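Local atomic coordinates of transmembrane oligosaccharyl transferase (Archaeoglobus fulgidus, PDB entry 3WAJ), a protein that belongs to the STT3 family of integral membrane oligosaccharyl transferases, joining a helical transmembrane region to a soluble C-terminal region. Residues F542-H555 against R563-G575. Sequence-based numbering, arbitrary orientation.
Sequences FETYGVISWWDYGH and RMPIANPFQAGIG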
# COMPACT_ATOMS: atom_id res chain seq x y z
N PHE A 542 -14.82 -5.98 24.79
CA PHE A 542 -16.18 -5.50 24.71
C PHE A 542 -16.89 -6.00 23.46
O PHE A 542 -16.29 -6.52 22.51
CB PHE A 542 -16.25 -3.96 24.80
CG PHE A 542 -15.72 -3.24 23.55
CD1 PHE A 542 -14.36 -3.28 23.21
CD2 PHE A 542 -16.58 -2.50 22.74
CE1 PHE A 542 -13.87 -2.60 22.07
CE2 PHE A 542 -16.10 -1.82 21.61
CZ PHE A 542 -14.74 -1.87 21.28
N GLU A 543 -18.19 -5.81 23.50
CA GLU A 543 -19.13 -6.07 22.44
C GLU A 543 -18.75 -5.30 21.13
O GLU A 543 -18.98 -4.10 21.02
CB GLU A 543 -20.51 -5.67 23.01
CG GLU A 543 -20.48 -4.47 24.10
CD GLU A 543 -20.03 -4.84 25.57
OE1 GLU A 543 -19.80 -3.92 26.41
OE2 GLU A 543 -19.92 -6.03 25.93
N THR A 544 -18.14 -5.97 20.15
CA THR A 544 -17.66 -5.30 18.94
C THR A 544 -18.39 -5.65 17.62
O THR A 544 -19.20 -6.56 17.58
CB THR A 544 -16.15 -5.57 18.69
OG1 THR A 544 -15.93 -6.98 18.52
CG2 THR A 544 -15.30 -5.03 19.84
N TYR A 545 -18.07 -4.93 16.55
CA TYR A 545 -18.58 -5.28 15.21
C TYR A 545 -17.55 -4.95 14.13
O TYR A 545 -16.64 -4.15 14.36
CB TYR A 545 -19.93 -4.59 14.90
CG TYR A 545 -19.90 -3.07 15.04
CD1 TYR A 545 -19.29 -2.27 14.08
CD2 TYR A 545 -20.50 -2.45 16.13
CE1 TYR A 545 -19.26 -0.89 14.21
CE2 TYR A 545 -20.47 -1.06 16.27
CZ TYR A 545 -19.85 -0.29 15.30
OH TYR A 545 -19.82 1.08 15.42
N GLY A 546 -17.69 -5.57 12.96
CA GLY A 546 -16.73 -5.35 11.90
C GLY A 546 -17.28 -4.49 10.78
O GLY A 546 -18.50 -4.40 10.56
N VAL A 547 -16.35 -3.87 10.07
CA VAL A 547 -16.66 -3.04 8.93
C VAL A 547 -16.00 -3.67 7.70
O VAL A 547 -14.77 -3.79 7.62
CB VAL A 547 -16.11 -1.64 9.15
CG1 VAL A 547 -16.41 -0.74 7.92
CG2 VAL A 547 -16.72 -1.03 10.41
N ILE A 548 -16.83 -4.07 6.74
CA ILE A 548 -16.32 -4.77 5.58
C ILE A 548 -16.22 -3.89 4.32
O ILE A 548 -17.16 -3.18 3.95
CB ILE A 548 -17.11 -6.07 5.29
CG1 ILE A 548 -16.33 -6.95 4.31
CG2 ILE A 548 -18.49 -5.76 4.75
CD1 ILE A 548 -16.65 -8.42 4.46
N SER A 549 -15.08 -3.95 3.66
CA SER A 549 -14.82 -3.15 2.49
C SER A 549 -13.61 -3.79 1.80
O SER A 549 -13.03 -4.73 2.33
CB SER A 549 -14.50 -1.71 2.91
OG SER A 549 -14.17 -0.92 1.78
N TRP A 550 -13.23 -3.31 0.63
CA TRP A 550 -12.08 -3.88 -0.05
C TRP A 550 -10.82 -3.67 0.81
O TRP A 550 -10.80 -2.78 1.67
CB TRP A 550 -11.94 -3.26 -1.46
CG TRP A 550 -10.97 -3.97 -2.37
CD1 TRP A 550 -10.06 -3.37 -3.20
CD2 TRP A 550 -10.81 -5.39 -2.57
NE1 TRP A 550 -9.35 -4.33 -3.88
CE2 TRP A 550 -9.78 -5.57 -3.52
CE3 TRP A 550 -11.43 -6.53 -2.02
CZ2 TRP A 550 -9.37 -6.84 -3.95
CZ3 TRP A 550 -11.01 -7.78 -2.44
CH2 TRP A 550 -9.99 -7.93 -3.40
N TRP A 551 -9.78 -4.48 0.61
CA TRP A 551 -8.65 -4.47 1.54
C TRP A 551 -7.82 -3.18 1.49
O TRP A 551 -7.22 -2.80 2.50
CB TRP A 551 -7.75 -5.68 1.34
CG TRP A 551 -7.12 -5.81 -0.03
CD1 TRP A 551 -7.63 -6.49 -1.10
CD2 TRP A 551 -5.86 -5.28 -0.45
NE1 TRP A 551 -6.76 -6.41 -2.16
CE2 TRP A 551 -5.67 -5.67 -1.80
CE3 TRP A 551 -4.87 -4.50 0.17
CZ2 TRP A 551 -4.53 -5.32 -2.54
CZ3 TRP A 551 -3.73 -4.15 -0.57
CH2 TRP A 551 -3.57 -4.56 -1.91
N ASP A 552 -7.81 -2.51 0.34
CA ASP A 552 -7.12 -1.22 0.15
C ASP A 552 -7.41 -0.21 1.25
O ASP A 552 -6.52 0.55 1.65
CB ASP A 552 -7.56 -0.57 -1.18
CG ASP A 552 -7.08 -1.33 -2.38
OD1 ASP A 552 -6.44 -2.40 -2.23
OD2 ASP A 552 -7.36 -0.84 -3.48
N TYR A 553 -8.66 -0.22 1.72
CA TYR A 553 -9.24 0.85 2.52
C TYR A 553 -9.09 0.65 4.04
O TYR A 553 -9.48 1.53 4.82
CB TYR A 553 -10.73 1.04 2.10
CG TYR A 553 -10.84 1.26 0.61
CD1 TYR A 553 -10.18 2.33 0.01
CD2 TYR A 553 -11.56 0.39 -0.21
CE1 TYR A 553 -10.25 2.56 -1.37
CE2 TYR A 553 -11.64 0.62 -1.62
CZ TYR A 553 -10.96 1.70 -2.18
OH TYR A 553 -10.99 1.95 -3.56
N GLY A 554 -8.52 -0.49 4.44
CA GLY A 554 -8.45 -0.88 5.85
C GLY A 554 -7.80 0.14 6.77
O GLY A 554 -8.31 0.46 7.86
N HIS A 555 -6.66 0.68 6.33
CA HIS A 555 -5.95 1.67 7.13
C HIS A 555 -6.76 2.96 7.36
O HIS A 555 -6.77 3.49 8.48
CB HIS A 555 -4.53 1.93 6.58
CG HIS A 555 -3.62 0.75 6.72
ND1 HIS A 555 -3.89 -0.31 7.57
CD2 HIS A 555 -2.44 0.45 6.12
CE1 HIS A 555 -2.91 -1.20 7.50
NE2 HIS A 555 -2.02 -0.76 6.62
N ARG A 563 -13.05 2.48 13.42
CA ARG A 563 -13.82 1.23 13.42
C ARG A 563 -12.93 0.09 12.96
O ARG A 563 -11.79 0.31 12.58
CB ARG A 563 -15.09 1.35 12.55
CG ARG A 563 -16.11 2.34 13.13
CD ARG A 563 -16.50 2.01 14.60
NE ARG A 563 -17.48 2.97 15.13
CZ ARG A 563 -17.17 4.10 15.76
NH1 ARG A 563 -15.90 4.41 15.97
NH2 ARG A 563 -18.13 4.92 16.19
N MET A 564 -13.43 -1.14 13.00
CA MET A 564 -12.54 -2.27 12.77
C MET A 564 -12.80 -2.95 11.43
O MET A 564 -13.82 -3.60 11.24
CB MET A 564 -12.67 -3.28 13.92
CG MET A 564 -12.48 -2.66 15.30
SD MET A 564 -12.76 -3.90 16.58
CE MET A 564 -12.02 -3.11 18.03
N PRO A 565 -11.84 -2.81 10.49
CA PRO A 565 -12.00 -3.39 9.15
C PRO A 565 -11.70 -4.88 9.12
O PRO A 565 -10.79 -5.38 9.80
CB PRO A 565 -10.97 -2.62 8.31
CG PRO A 565 -9.86 -2.33 9.30
CD PRO A 565 -10.60 -2.01 10.60
N ILE A 566 -12.48 -5.58 8.32
CA ILE A 566 -12.29 -7.00 8.06
C ILE A 566 -10.98 -7.23 7.26
O ILE A 566 -10.26 -8.22 7.46
CB ILE A 566 -13.51 -7.54 7.28
CG1 ILE A 566 -14.51 -8.17 8.25
CG2 ILE A 566 -13.12 -8.48 6.12
CD1 ILE A 566 -15.34 -7.16 9.06
N ALA A 567 -10.67 -6.30 6.36
CA ALA A 567 -9.52 -6.45 5.48
C ALA A 567 -8.56 -5.25 5.50
O ALA A 567 -8.98 -4.12 5.78
CB ALA A 567 -9.98 -6.78 4.05
N ASN A 568 -7.30 -5.52 5.13
CA ASN A 568 -6.12 -4.70 5.41
C ASN A 568 -5.31 -4.45 4.17
O ASN A 568 -5.25 -5.31 3.28
CB ASN A 568 -5.12 -5.53 6.26
CG ASN A 568 -5.24 -5.28 7.71
OD1 ASN A 568 -5.75 -4.24 8.12
ND2 ASN A 568 -4.78 -6.22 8.52
N PRO A 569 -4.55 -3.35 4.15
CA PRO A 569 -3.52 -3.19 3.11
C PRO A 569 -2.27 -4.06 3.32
O PRO A 569 -1.36 -3.97 2.50
CB PRO A 569 -3.20 -1.69 3.18
CG PRO A 569 -4.48 -1.07 3.75
CD PRO A 569 -4.88 -2.06 4.80
N PHE A 570 -2.23 -4.88 4.37
CA PHE A 570 -1.27 -6.00 4.45
C PHE A 570 -1.83 -7.24 3.78
O PHE A 570 -1.25 -8.31 3.91
CB PHE A 570 -0.96 -6.38 5.91
CG PHE A 570 -0.61 -5.22 6.77
CD1 PHE A 570 0.33 -4.29 6.36
CD2 PHE A 570 -1.25 -5.03 7.98
CE1 PHE A 570 0.64 -3.20 7.15
CE2 PHE A 570 -0.95 -3.93 8.77
CZ PHE A 570 -0.01 -3.02 8.36
N GLN A 571 -2.98 -7.08 3.12
CA GLN A 571 -3.71 -8.16 2.44
C GLN A 571 -4.26 -9.25 3.37
O GLN A 571 -4.44 -10.39 2.95
CB GLN A 571 -2.88 -8.75 1.29
CG GLN A 571 -2.57 -7.71 0.19
CD GLN A 571 -1.61 -8.22 -0.88
OE1 GLN A 571 -1.15 -9.37 -0.83
NE2 GLN A 571 -1.31 -7.38 -1.85
N ALA A 572 -4.52 -8.87 4.62
CA ALA A 572 -5.28 -9.72 5.54
C ALA A 572 -6.79 -9.57 5.28
O ALA A 572 -7.25 -8.49 4.90
CB ALA A 572 -4.97 -9.35 6.97
N GLY A 573 -7.56 -10.63 5.52
CA GLY A 573 -9.02 -10.55 5.47
C GLY A 573 -9.65 -10.49 4.08
O GLY A 573 -10.84 -10.18 3.95
N ILE A 574 -8.87 -10.79 3.04
CA ILE A 574 -9.42 -10.85 1.69
C ILE A 574 -10.33 -12.08 1.50
O ILE A 574 -11.34 -12.01 0.80
CB ILE A 574 -8.32 -10.82 0.62
CG1 ILE A 574 -7.60 -9.46 0.62
CG2 ILE A 574 -8.88 -11.12 -0.77
CD1 ILE A 574 -6.22 -9.47 -0.10
N GLY A 575 -9.96 -13.20 2.12
CA GLY A 575 -10.70 -14.44 1.96
C GLY A 575 -10.76 -14.95 0.51
O GLY A 575 -9.92 -14.58 -0.31
O HOH W 1 -15.88 -1.65 14.34
O HOH W 2 -12.79 -4.29 5.52
O HOH W 3 -5.98 -1.31 9.45
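Val-547 N donates to Met-564 O at 2.8 Å, and Ile-566 N returns a bond to Val-547 O at 3.0 Å, approaching from above that carbonyl's plane. These two bonds fix the parallel pairing of a beta-alpha-beta unit, strand 546-548, helix 554-561 and strand 564-565, at one margin of the mixed sheet. Water continues the pairing at both ends: one molecule joins Tyr-545 O to Met-564 N, another joins Val-547 O, Ser-549 N and Ala-567 N. Arg-563, kinked at its second torsion, brings NE to 3.0 Å from Tyr-545 OH in a bond far from straight (137° at the hydrogen); the same hydroxyl is also hydrogen-bonded to Pro-515 O. Beyond the strands, chi1 of Trp-551 (61°) lays the indole along the 568-574 loop, where one face receives two CH-pi contacts: Ile-574 CD1 3.7 Å from the five-membered centroid, Gln-571 CG 3.8 Å from the six-membered one. Lacking a side chain, Gly-554 brings its CA to 3.3 Å from Ala-567 O, a CA-H...O contact. The His-555 ring turns its edge to the Phe-570 face (planes at 64°); the Phe-570 side chain lies about 8 Å from the bound zinc ion. Over the imidazole face, almost on its normal, Pro-569 CD makes a CH-pi contact 3.4 Å from the His-555 centroid.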